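Local atomic coordinates of malonyl CoA-acyl carrier protein transacylase (Burkholderia pseudomallei, PDB entry 3G87), a protein that probably transfers the malonyl group from malonyl-CoA to the holo form of acyl carrier protein, releasing free CoA. Residues A128-V133 against L163-P168; D86-H91 against I221-N226; T62-Y67 against R116-M121. One frame throughout, in Å; residues are numbered along the deposited sequence.

Following the chain from the N terminus, helix 59-81 opens interaction 3 and strand 87-90 then opens interaction 2. Interaction 3 closes first, when 116-121 on helix 107-123 packs against 62-67. The chain passes straight on into strand 127-133, where interaction 1 opens; it closes at 163-168. Only at 221-226 does interaction 2 close, so interaction 1 nests inside its loop, while interactions 2 and 3 cross. Interaction 2 adds the short strand 223-224 to the edge of the larger subdomain's parallel sheet, beside 87-90, interaction 3 joins two helices there, and interaction 1 lies in the smaller antiparallel-sheet subdomain. The centres of interactions 1 and 2 are about 24 Å apart.

Interaction 1: residues A128-V133 against L163-P168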
loop_
_atom_site.group_PDB
_atom_site.type_symbol
_atom_site.label_atom_id
_atom_site.label_comp_id
_atom_site.label_asym_id
_atom_site.label_seq_id
_atom_site.Cartn_x
_atom_site.Cartn_y
_atom_site.Cartn_z
ATOM N N ALA A 128 16.983 1.238 -0.899
ATOM C CA ALA A 128 16.332 2.495 -1.087
ATOM C C ALA A 128 15.258 2.397 -2.200
ATOM O O ALA A 128 15.168 1.374 -2.932
ATOM C CB ALA A 128 17.346 3.504 -1.451
ATOM N N MET A 129 14.489 3.488 -2.351
ATOM C CA MET A 129 13.452 3.622 -3.381
ATOM C C MET A 129 13.357 5.078 -3.849
ATOM O O MET A 129 13.722 5.993 -3.108
ATOM C CB MET A 129 12.087 3.196 -2.824
ATOM C CG MET A 129 12.051 1.813 -2.121
ATOM S SD MET A 129 10.455 1.522 -1.322
ATOM C CE MET A 129 9.372 1.131 -2.702
ATOM N N ALA A 130 12.844 5.285 -5.052
ATOM C CA ALA A 130 12.699 6.589 -5.639
ATOM C C ALA A 130 11.575 6.514 -6.616
ATOM O O ALA A 130 11.394 5.526 -7.294
ATOM C CB ALA A 130 13.953 7.004 -6.326
ATOM N N ALA A 131 10.780 7.560 -6.670
ATOM C CA ALA A 131 9.649 7.578 -7.531
ATOM C C ALA A 131 10.095 8.315 -8.770
ATOM O O ALA A 131 10.799 9.361 -8.670
ATOM C CB ALA A 131 8.489 8.311 -6.859
ATOM N N ILE A 132 9.705 7.782 -9.924
ATOM C CA ILE A 132 10.086 8.370 -11.207
ATOM C C ILE A 132 8.836 8.872 -11.882
ATOM O O ILE A 132 7.820 8.178 -11.918
ATOM C CB ILE A 132 10.790 7.354 -12.131
ATOM C CG1 ILE A 132 11.869 6.534 -11.391
ATOM C CG2 ILE A 132 11.334 8.022 -13.393
ATOM C CD1 ILE A 132 12.848 7.322 -10.612
ATOM N N VAL A 133 8.894 10.091 -12.399
ATOM C CA VAL A 133 7.744 10.683 -13.070
ATOM C C VAL A 133 8.103 10.956 -14.531
ATOM O O VAL A 133 9.176 11.485 -14.823
ATOM C CB VAL A 133 7.190 11.934 -12.269
ATOM C CG1 VAL A 133 8.270 13.009 -12.068
ATOM C CG2 VAL A 133 5.982 12.538 -12.937
ATOM N N LEU A 163 6.103 5.583 -11.510
ATOM C CA LEU A 163 6.574 4.289 -11.117
ATOM C C LEU A 163 7.612 4.503 -10.080
ATOM O O LEU A 163 8.197 5.532 -10.033
ATOM C CB LEU A 163 7.155 3.522 -12.300
ATOM C CG LEU A 163 6.295 3.292 -13.537
ATOM C CD1 LEU A 163 6.453 4.261 -14.586
ATOM C CD2 LEU A 163 6.278 1.940 -14.110
ATOM N N VAL A 164 7.797 3.501 -9.240
ATOM C CA VAL A 164 8.782 3.485 -8.193
ATOM C C VAL A 164 9.782 2.373 -8.373
ATOM O O VAL A 164 9.455 1.280 -8.648
ATOM C CB VAL A 164 8.135 3.371 -6.795
ATOM C CG1 VAL A 164 9.093 3.650 -5.725
ATOM C CG2 VAL A 164 6.997 4.209 -6.687
ATOM N N ILE A 165 11.027 2.708 -8.185
ATOM C CA ILE A 165 12.098 1.781 -8.259
ATOM C C ILE A 165 12.654 1.520 -6.911
ATOM O O ILE A 165 12.531 2.298 -6.031
ATOM C CB ILE A 165 13.259 2.289 -9.139
ATOM C CG1 ILE A 165 13.673 3.669 -8.721
ATOM C CG2 ILE A 165 12.921 2.238 -10.601
ATOM C CD1 ILE A 165 14.689 4.235 -9.550
ATOM N N SER A 166 13.251 0.367 -6.776
ATOM C CA SER A 166 13.999 0.035 -5.624
ATOM C C SER A 166 15.150 -0.843 -5.951
ATOM O O SER A 166 15.148 -1.520 -6.918
ATOM C CB SER A 166 13.119 -0.491 -4.467
ATOM O OG SER A 166 12.501 -1.649 -4.774
ATOM N N GLY A 167 16.150 -0.757 -5.104
ATOM C CA GLY A 167 17.386 -1.484 -5.196
ATOM C C GLY A 167 18.358 -1.090 -4.136
ATOM O O GLY A 167 17.994 -0.442 -3.210
ATOM N N PRO A 168 19.614 -1.477 -4.274
ATOM C CA PRO A 168 20.625 -1.014 -3.329
ATOM C C PRO A 168 20.750 0.490 -3.309
ATOM O O PRO A 168 20.636 1.117 -4.322
ATOM C CB PRO A 168 21.898 -1.655 -3.828
ATOM C CG PRO A 168 21.491 -2.664 -4.692
ATOM C CD PRO A 168 20.218 -2.294 -5.309
#
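Two central strands of an antiparallel sheet meet where A128-V133 runs beside L163-P168, held in the usual ladder of paired backbone bonds. A128 with G167, A130 with I165 and I132 with L163 are the hydrogen-bonded pairs, each donating and accepting once. The shortest rung, I132 N to L163 O at 2.7 Å, is nearly straight (175° at the hydrogen). M129 with S166 and A131 with V164 are the non-hydrogen-bonded pairs between them.

On the face of M129, V164 and S166, the methionine CG presses against S166 CB at 3.5 Å, tighter than usual for two carbons. The long methionine chain then bends at its thioether (chi3 76°), bringing CE to 3.9 Å from V164 CG1. Serine suits the place beside it, being small enough for this close approach, while its buried OG is satisfied by F195 O.

The strand order and the helices between the strands make this a ferredoxin-like βαββαβ subdomain, with 127-133 and 162-168 as its inner strands, flanked by 185-188 and 153-159. Its helix 169-175 covers the other face, where I172 rests on A128, A130 and I165; the two alanines are short enough to let the helix come close. Farther along this face, I165 CD1 reaches across to I132 CD1 at 3.7 Å, the two branched chains crossing at an angle. I165 CG1 sits between its own backbone N and carbonyl carbon (chi1 51°), which brings it within 3.3 Å of A130 O. G167, almost fully extended, leads into P168 at the N-cap of that helix; glycine suits this place because a side chain here would run into P168 CD.

Interaction 2: residues D86-H91 against I221-N226; sequences DFLAGH and IPVISN
L88 and V223 pair in parallel at the edge of the main β-sheet, and backbone hydrogen bonds set their register. L88 N gives its hydrogen to P222 O at 2.9 Å, and L88 O takes one from I224 N at 2.7 Å, so L88 bonds on both sides of V223. Beyond this the strands part and other groups bridge them. A water accepts from G90 N at 2.7 Å and donates to I224 O, and N226 ND2 reaches G90 O at 3.0 Å in a bent bond (133° at the hydrogen). The other end of that amide, OD1, accepts from S92 N; asparagine, donor and acceptor in one group, thus ties down the turn of a probable nucleophile elbow.

Apolar contacts fill the other end. L88 CD1 lies 3.6 Å from I221 CB, while L88 CB meets V223 CG2 at 3.9 Å. P222 CB approaches the F87 ring obliquely, 3.8 Å from CD1; the compact, puckered proline ring offers its CB and CG to the aromatic one.

Helix 94-101 covers L88 and V223, helix 251-264 covers F87 and I224, and strand 6-11 pairs with the far edge of 87-90.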
loop_
_atom_site.group_PDB
_atom_site.type_symbol
_atom_site.label_atom_id
_atom_site.label_comp_id
_atom_site.label_asym_id
_atom_site.label_seq_id
_atom_site.Cartn_x
_atom_site.Cartn_y
_atom_site.Cartn_z
ATOM N N ASP A 86 -18.293 -2.415 -3.287
ATOM C CA ASP A 86 -18.483 -3.491 -4.210
ATOM C C ASP A 86 -17.148 -4.078 -4.513
ATOM O O ASP A 86 -17.079 -5.138 -5.030
ATOM C CB ASP A 86 -19.095 -3.034 -5.533
ATOM C CG ASP A 86 -20.456 -2.553 -5.400
ATOM O OD1 ASP A 86 -20.640 -1.375 -5.499
ATOM O OD2 ASP A 86 -21.350 -3.343 -5.212
ATOM N N PHE A 87 -16.084 -3.371 -4.184
ATOM C CA PHE A 87 -14.747 -3.773 -4.576
ATOM C C PHE A 87 -13.767 -3.173 -3.623
ATOM O O PHE A 87 -13.965 -2.106 -3.154
ATOM C CB PHE A 87 -14.420 -3.336 -6.013
ATOM C CG PHE A 87 -15.088 -4.132 -7.078
ATOM C CD1 PHE A 87 -14.723 -5.385 -7.357
ATOM C CD2 PHE A 87 -16.074 -3.589 -7.820
ATOM C CE1 PHE A 87 -15.335 -6.071 -8.306
ATOM C CE2 PHE A 87 -16.696 -4.302 -8.775
ATOM C CZ PHE A 87 -16.313 -5.539 -9.021
ATOM N N LEU A 88 -12.702 -3.886 -3.341
ATOM C CA LEU A 88 -11.692 -3.383 -2.397
ATOM C C LEU A 88 -10.255 -3.488 -2.981
ATOM O O LEU A 88 -9.905 -4.493 -3.636
ATOM C CB LEU A 88 -11.805 -4.140 -1.053
ATOM C CG LEU A 88 -13.118 -3.897 -0.312
ATOM C CD1 LEU A 88 -13.516 -5.111 0.489
ATOM C CD2 LEU A 88 -12.976 -2.695 0.603
ATOM N N ALA A 89 -9.446 -2.447 -2.748
ATOM C CA ALA A 89 -8.046 -2.483 -3.131
ATOM C C ALA A 89 -7.247 -1.632 -2.158
ATOM O O ALA A 89 -7.718 -0.595 -1.727
ATOM C CB ALA A 89 -7.826 -2.011 -4.621
ATOM N N GLY A 90 -6.037 -2.079 -1.820
ATOM C CA GLY A 90 -5.140 -1.308 -0.969
ATOM C C GLY A 90 -3.692 -1.318 -1.435
ATOM O O GLY A 90 -3.227 -2.307 -1.975
ATOM N N HIS A 91 -2.974 -0.230 -1.173
ATOM C CA HIS A 91 -1.636 -0.063 -1.710
ATOM C C HIS A 91 -0.561 -0.504 -0.725
ATOM O O HIS A 91 -0.215 0.206 0.241
ATOM C CB HIS A 91 -1.426 1.384 -2.166
ATOM C CG HIS A 91 -0.283 1.561 -3.116
ATOM N ND1 HIS A 91 1.029 1.321 -2.754
ATOM C CD2 HIS A 91 -0.254 1.952 -4.412
ATOM C CE1 HIS A 91 1.817 1.574 -3.785
ATOM N NE2 HIS A 91 1.066 1.936 -4.812
ATOM N N ILE A 221 -16.121 -9.615 -0.039
ATOM C CA ILE A 221 -16.219 -8.553 -1.056
ATOM C C ILE A 221 -14.864 -8.679 -1.807
ATOM O O ILE A 221 -13.827 -8.900 -1.153
ATOM C CB ILE A 221 -16.384 -7.103 -0.415
ATOM C CG1 ILE A 221 -17.642 -7.002 0.444
ATOM C CG2 ILE A 221 -16.444 -6.012 -1.483
ATOM C CD1 ILE A 221 -17.806 -5.670 1.221
ATOM N N PRO A 222 -14.880 -8.644 -3.168
ATOM C CA PRO A 222 -13.648 -8.906 -3.952
ATOM C C PRO A 222 -12.515 -7.947 -3.554
ATOM O O PRO A 222 -12.739 -6.739 -3.424
ATOM C CB PRO A 222 -14.063 -8.612 -5.387
ATOM C CG PRO A 222 -15.588 -8.865 -5.409
ATOM C CD PRO A 222 -16.110 -8.652 -4.002
ATOM N N VAL A 223 -11.323 -8.481 -3.330
ATOM C CA VAL A 223 -10.178 -7.627 -2.982
ATOM C C VAL A 223 -9.173 -7.807 -4.096
ATOM O O VAL A 223 -8.806 -8.950 -4.403
ATOM C CB VAL A 223 -9.574 -8.045 -1.611
ATOM C CG1 VAL A 223 -8.307 -7.280 -1.343
ATOM C CG2 VAL A 223 -10.579 -7.798 -0.469
ATOM N N ILE A 224 -8.769 -6.715 -4.741
ATOM C CA ILE A 224 -7.827 -6.831 -5.886
ATOM C C ILE A 224 -6.413 -6.882 -5.360
ATOM O O ILE A 224 -5.970 -5.973 -4.659
ATOM C CB ILE A 224 -7.907 -5.702 -6.934
ATOM C CG1 ILE A 224 -9.365 -5.396 -7.337
ATOM C CG2 ILE A 224 -7.155 -6.168 -8.143
ATOM C CD1 ILE A 224 -10.100 -6.593 -7.845
ATOM N N SER A 225 -5.737 -7.971 -5.657
ATOM C CA SER A 225 -4.473 -8.221 -5.057
ATOM C C SER A 225 -3.385 -7.436 -5.770
ATOM O O SER A 225 -3.345 -7.408 -6.992
ATOM C CB SER A 225 -4.212 -9.726 -5.106
ATOM O OG SER A 225 -2.837 -10.013 -5.288
ATOM N N ASN A 226 -2.475 -6.865 -5.018
ATOM C CA ASN A 226 -1.349 -6.116 -5.523
ATOM C C ASN A 226 -0.417 -6.935 -6.391
ATOM O O ASN A 226 0.185 -6.422 -7.268
ATOM C CB ASN A 226 -0.507 -5.533 -4.390
ATOM C CG ASN A 226 -1.040 -4.248 -3.783
ATOM O OD1 ASN A 226 -0.534 -3.845 -2.796
ATOM N ND2 ASN A 226 -2.015 -3.643 -4.348
HETATM O O HOH W 1 -5.291 -4.549 -2.564
#

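Interaction 3: residues T62-Y67 against R116-M121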
loop_
_atom_site.group_PDB
_atom_site.type_symbol
_atom_site.label_atom_id
_atom_site.label_comp_id
_atom_site.label_asym_id
_atom_site.label_seq_id
_atom_site.Cartn_x
_atom_site.Cartn_y
_atom_site.Cartn_z
ATOM N N THR A 62 5.281 3.644 10.769
ATOM C CA THR A 62 4.428 4.055 9.678
ATOM C C THR A 62 3.270 3.114 9.374
ATOM O O THR A 62 2.184 3.533 9.127
ATOM C CB THR A 62 5.228 4.173 8.396
ATOM O OG1 THR A 62 6.407 4.893 8.630
ATOM C CG2 THR A 62 4.441 4.896 7.393
ATOM N N GLN A 63 3.571 1.834 9.390
ATOM C CA GLN A 63 2.675 0.793 8.955
ATOM C C GLN A 63 1.487 0.549 9.885
ATOM O O GLN A 63 0.382 0.546 9.422
ATOM C CB GLN A 63 3.451 -0.464 8.612
ATOM C CG GLN A 63 4.089 -0.476 7.230
ATOM C CD GLN A 63 4.595 -1.810 6.815
ATOM O OE1 GLN A 63 5.731 -1.954 6.476
ATOM N NE2 GLN A 63 3.761 -2.797 6.872
ATOM N N PRO A 64 1.733 0.413 11.183
ATOM C CA PRO A 64 0.646 0.368 12.134
ATOM C C PRO A 64 -0.146 1.636 12.163
ATOM O O PRO A 64 -1.305 1.526 12.301
ATOM C CB PRO A 64 1.356 0.156 13.448
ATOM C CG PRO A 64 2.542 -0.440 13.118
ATOM C CD PRO A 64 2.978 0.086 11.867
ATOM N N ALA A 65 0.497 2.779 12.004
ATOM C CA ALA A 65 -0.170 4.089 11.909
ATOM C C ALA A 65 -1.155 4.157 10.764
ATOM O O ALA A 65 -2.311 4.516 10.951
ATOM C CB ALA A 65 0.850 5.197 11.767
ATOM N N LEU A 66 -0.694 3.827 9.569
ATOM C CA LEU A 66 -1.563 3.760 8.399
ATOM C C LEU A 66 -2.748 2.838 8.595
ATOM O O LEU A 66 -3.895 3.243 8.384
ATOM C CB LEU A 66 -0.757 3.317 7.182
ATOM C CG LEU A 66 0.261 4.370 6.724
ATOM C CD1 LEU A 66 1.191 3.740 5.670
ATOM C CD2 LEU A 66 -0.416 5.658 6.198
ATOM N N TYR A 67 -2.468 1.617 9.033
ATOM C CA TYR A 67 -3.487 0.599 9.180
ATOM C C TYR A 67 -4.611 1.060 10.085
ATOM O O TYR A 67 -5.788 0.896 9.744
ATOM C CB TYR A 67 -2.880 -0.719 9.723
ATOM C CG TYR A 67 -3.915 -1.818 10.028
ATOM C CD1 TYR A 67 -4.379 -2.681 9.012
ATOM C CD2 TYR A 67 -4.428 -1.983 11.315
ATOM C CE1 TYR A 67 -5.318 -3.683 9.276
ATOM C CE2 TYR A 67 -5.417 -2.961 11.596
ATOM C CZ TYR A 67 -5.822 -3.830 10.585
ATOM O OH TYR A 67 -6.763 -4.807 10.854
ATOM N N ARG A 116 4.125 -7.379 12.572
ATOM C CA ARG A 116 5.166 -8.297 12.153
ATOM C C ARG A 116 5.733 -7.917 10.800
ATOM O O ARG A 116 6.900 -7.922 10.631
ATOM C CB ARG A 116 4.706 -9.758 12.198
ATOM C CG ARG A 116 5.723 -10.800 11.817
ATOM C CD ARG A 116 6.310 -11.517 12.954
ATOM N NE ARG A 116 6.678 -10.617 14.021
ATOM C CZ ARG A 116 7.891 -10.172 14.331
ATOM N NH1 ARG A 116 8.034 -9.360 15.326
ATOM N NH2 ARG A 116 8.957 -10.544 13.724
ATOM N N ARG A 117 4.884 -7.562 9.863
ATOM C CA ARG A 117 5.306 -7.102 8.563
ATOM C C ARG A 117 6.217 -5.885 8.643
ATOM O O ARG A 117 7.213 -5.828 8.027
ATOM C CB ARG A 117 4.102 -6.829 7.669
ATOM C CG ARG A 117 4.440 -6.327 6.305
ATOM C CD ARG A 117 3.249 -5.841 5.613
ATOM N NE ARG A 117 3.334 -5.816 4.175
ATOM C CZ ARG A 117 3.369 -4.717 3.457
ATOM N NH1 ARG A 117 3.413 -3.563 4.047
ATOM N NH2 ARG A 117 3.391 -4.783 2.175
ATOM N N ALA A 118 5.829 -4.951 9.467
ATOM C CA ALA A 118 6.497 -3.699 9.613
ATOM C C ALA A 118 7.813 -3.855 10.317
ATOM O O ALA A 118 8.770 -3.276 9.914
ATOM C CB ALA A 118 5.611 -2.693 10.301
ATOM N N GLU A 119 7.844 -4.676 11.345
ATOM C CA GLU A 119 9.109 -5.035 12.007
ATOM C C GLU A 119 10.101 -5.686 11.058
ATOM O O GLU A 119 11.249 -5.227 10.996
ATOM C CB GLU A 119 8.871 -5.924 13.228
ATOM C CG GLU A 119 10.140 -6.467 13.834
ATOM C CD GLU A 119 11.136 -5.388 14.283
ATOM O OE1 GLU A 119 10.701 -4.301 14.687
ATOM O OE2 GLU A 119 12.374 -5.627 14.240
ATOM N N LEU A 120 9.685 -6.716 10.302
ATOM C CA LEU A 120 10.647 -7.372 9.388
ATOM C C LEU A 120 11.144 -6.412 8.283
ATOM O O LEU A 120 12.370 -6.333 7.973
ATOM C CB LEU A 120 10.076 -8.641 8.744
ATOM C CG LEU A 120 9.639 -9.727 9.715
ATOM C CD1 LEU A 120 8.582 -10.630 9.059
ATOM C CD2 LEU A 120 10.841 -10.535 10.204
ATOM N N MET A 121 10.213 -5.699 7.658
ATOM C CA MET A 121 10.623 -4.806 6.615
ATOM C C MET A 121 11.613 -3.759 7.144
ATOM O O MET A 121 12.571 -3.414 6.458
ATOM C CB MET A 121 9.415 -4.170 5.926
ATOM C CG MET A 121 8.727 -5.151 4.979
ATOM S SD MET A 121 7.164 -4.530 4.362
ATOM C CE MET A 121 7.585 -2.866 3.702
#
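Q63 projects from helix 62-67 across the groove to helix 116-121, where it lies over A118 and its amide reaches both R117 and M121. Its CB sits 3.5 Å from A118 CB and its CG 4.1 Å from the same methyl, so the aliphatic part of the glutamine runs along the alanine. The axes of these two helical segments run nearly antiparallel, 153° apart and 9.2 Å at closest approach, and a residue as small as alanine leaves room for the glutamine chain. P64 CD also touches this methyl, at 4.1 Å; the proline's ring belongs to a kink in its helix, where no backbone N-H is available for the turn before.

R117 crosses Q63 at about a right angle. Its CG is anti to the backbone N (chi1 179°) and the chain stays extended as far as NE, carrying the guanidinium past the glutamine amide, which meets it at the edge, near its plane. The planes of the two groups are 73° apart, and Q63 CD stands 3.5 Å from R117 NH1. M121 comes over a face instead of an edge, its SD 3.8 Å above the guanidinium plane and displaced toward the rim. A bend at the thioether turns M121 CE to the glutamine amide.

R117 NH2 bonds to S92 OG, and S92 is the probable nucleophile of a GxSxG elbow. In malonyltransferases of this family an arginine near the active-site serine receives the malonyl carboxylate. R117's position is consistent with that role; Q63 at its edge and M121 over one face probably help limit how the guanidinium can turn.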